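PDB 4R01: putative NADH-flavin reductase from Streptococcus pneumoniae TIGR4, which probably binds NAD(P)H through its Rossmann fold and may use it to reduce flavins. Local coordinates for residues 163-168 with 187-192. Sequence-based numbering, arbitrary orientation.
Sequences GNYILA and YAIGLV
One face of the Tyr165 ring rests on the backbone of Gly190, a CH-pi contact in which Gly190 CA sits 3.9 Å from the ring centroid and 23° off its normal, displaced toward the phenol end. Ile189 reaches the same ring obliquely, its CG2 branch lying 4.1 Å from Tyr165 CE1. The contact joins edge strand 165-168 of an NAD(P)-binding Rossmann fold to its last helix, 184-196; the strand, outermost in the chain's main sheet, runs antiparallel to strand 203-209. With no side chain on Gly190, the ring lies directly against the helix backbone, Tyr165 CZ 3.6 Å from Gly190 CA. The CA-CB bond of Tyr165 already aims at the helix; with CG tucked over its own backbone (chi1 71°), the ring lies with a face against Gly190. Its hydroxyl is hydrogen-bonded to Asp193, about one turn further along, so a polar bond and the apolar face both tie the tyrosine to the helix. Ahead of the strand, Gly163 N is hydrogen-bonded to the carboxylate of Asp186 near the start of that helix. Beside it the other branch of Ile189 completes the contact, with CD1 at 4.3 Å from Gly163 CA.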
loop_
_atom_site.group_PDB
_atom_site.type_symbol
_atom_site.label_atom_id
_atom_site.label_comp_id
_atom_site.label_asym_id
_atom_site.label_seq_id
_atom_site.Cartn_x
_atom_site.Cartn_y
_atom_site.Cartn_z
ATOM N N GLY A 163 -2.600 -14.126 21.753
ATOM C CA GLY A 163 -3.797 -14.800 22.218
ATOM C C GLY A 163 -5.066 -14.264 21.581
ATOM O O GLY A 163 -6.137 -14.853 21.725
ATOM N N ASN A 164 -4.948 -13.145 20.875
ATOM C CA ASN A 164 -6.099 -12.537 20.216
ATOM C C ASN A 164 -5.956 -12.547 18.700
ATOM O O ASN A 164 -5.183 -11.775 18.133
ATOM C CB ASN A 164 -6.305 -11.106 20.710
ATOM C CG ASN A 164 -6.619 -11.040 22.191
ATOM O OD1 ASN A 164 -5.977 -10.304 22.940
ATOM N ND2 ASN A 164 -7.611 -11.812 22.621
ATOM N N TYR A 165 -6.708 -13.424 18.049
ATOM C CA TYR A 165 -6.652 -13.540 16.600
ATOM C C TYR A 165 -8.008 -13.235 15.975
ATOM O O TYR A 165 -9.015 -13.120 16.676
ATOM C CB TYR A 165 -6.187 -14.943 16.191
ATOM C CG TYR A 165 -7.216 -16.020 16.449
ATOM C CD1 TYR A 165 -7.331 -16.614 17.699
ATOM C CD2 TYR A 165 -8.076 -16.441 15.442
ATOM C CE1 TYR A 165 -8.275 -17.594 17.939
ATOM C CE2 TYR A 165 -9.022 -17.421 15.674
ATOM C CZ TYR A 165 -9.117 -17.993 16.923
ATOM O OH TYR A 165 -10.057 -18.968 17.157
ATOM N N ILE A 166 -8.028 -13.106 14.654
ATOM C CA ILE A 166 -9.275 -12.946 13.915
ATOM C C ILE A 166 -9.492 -14.110 12.956
ATOM O O ILE A 166 -8.592 -14.487 12.203
ATOM C CB ILE A 166 -9.300 -11.623 13.123
ATOM C CG1 ILE A 166 -9.423 -10.440 14.077
ATOM C CG2 ILE A 166 -10.460 -11.596 12.145
ATOM C CD1 ILE A 166 -9.351 -9.103 13.386
ATOM N N LEU A 167 -10.686 -14.687 13.002
ATOM C CA LEU A 167 -11.064 -15.723 12.054
ATOM C C LEU A 167 -11.770 -15.092 10.861
ATOM O O LEU A 167 -12.813 -14.456 11.016
ATOM C CB LEU A 167 -11.968 -16.762 12.717
ATOM C CG LEU A 167 -12.547 -17.855 11.814
ATOM C CD1 LEU A 167 -11.446 -18.763 11.290
ATOM C CD2 LEU A 167 -13.598 -18.662 12.555
ATOM N N ALA A 168 -11.194 -15.253 9.675
ATOM C CA ALA A 168 -11.822 -14.745 8.462
ATOM C C ALA A 168 -12.092 -15.887 7.493
ATOM O O ALA A 168 -11.970 -17.059 7.853
ATOM C CB ALA A 168 -10.954 -13.682 7.811
ATOM N N TYR A 187 -1.536 -18.629 15.499
ATOM C CA TYR A 187 -2.090 -19.418 14.403
ATOM C C TYR A 187 -2.487 -20.812 14.883
ATOM O O TYR A 187 -3.554 -21.318 14.529
ATOM C CB TYR A 187 -1.081 -19.515 13.257
ATOM C CG TYR A 187 -1.502 -20.401 12.105
ATOM C CD1 TYR A 187 -2.245 -19.893 11.048
ATOM C CD2 TYR A 187 -1.134 -21.741 12.063
ATOM C CE1 TYR A 187 -2.625 -20.699 9.988
ATOM C CE2 TYR A 187 -1.508 -22.553 11.012
ATOM C CZ TYR A 187 -2.252 -22.028 9.977
ATOM O OH TYR A 187 -2.622 -22.841 8.929
ATOM N N ALA A 188 -1.626 -21.425 15.691
ATOM C CA ALA A 188 -1.909 -22.741 16.254
ATOM C C ALA A 188 -3.173 -22.694 17.103
ATOM O O ALA A 188 -4.008 -23.594 17.040
ATOM C CB ALA A 188 -0.729 -23.242 17.080
ATOM N N ILE A 189 -3.309 -21.632 17.891
ATOM C CA ILE A 189 -4.491 -21.441 18.723
ATOM C C ILE A 189 -5.757 -21.432 17.871
ATOM O O ILE A 189 -6.730 -22.119 18.182
ATOM C CB ILE A 189 -4.407 -20.133 19.534
ATOM C CG1 ILE A 189 -3.242 -20.200 20.525
ATOM C CG2 ILE A 189 -5.712 -19.871 20.267
ATOM C CD1 ILE A 189 -3.118 -18.977 21.407
ATOM N N GLY A 190 -5.733 -20.664 16.787
ATOM C CA GLY A 190 -6.876 -20.572 15.897
ATOM C C GLY A 190 -7.186 -21.886 15.208
ATOM O O GLY A 190 -8.350 -22.259 15.054
ATOM N N LEU A 191 -6.140 -22.597 14.801
ATOM C CA LEU A 191 -6.307 -23.863 14.097
ATOM C C LEU A 191 -6.908 -24.943 15.006
ATOM O O LEU A 191 -7.777 -25.705 14.582
ATOM C CB LEU A 191 -4.964 -24.324 13.524
ATOM C CG LEU A 191 -4.970 -25.517 12.564
ATOM C CD1 LEU A 191 -3.905 -25.335 11.495
ATOM C CD2 LEU A 191 -4.751 -26.821 13.312
ATOM N N VAL A 192 -6.446 -25.008 16.251
ATOM C CA VAL A 192 -6.970 -25.987 17.202
ATOM C C VAL A 192 -8.401 -25.627 17.612
ATOM O O VAL A 192 -9.213 -26.507 17.910
ATOM C CB VAL A 192 -6.066 -26.098 18.455
ATOM C CG1 VAL A 192 -6.638 -27.092 19.454
ATOM C CG2 VAL A 192 -4.665 -26.520 18.054
#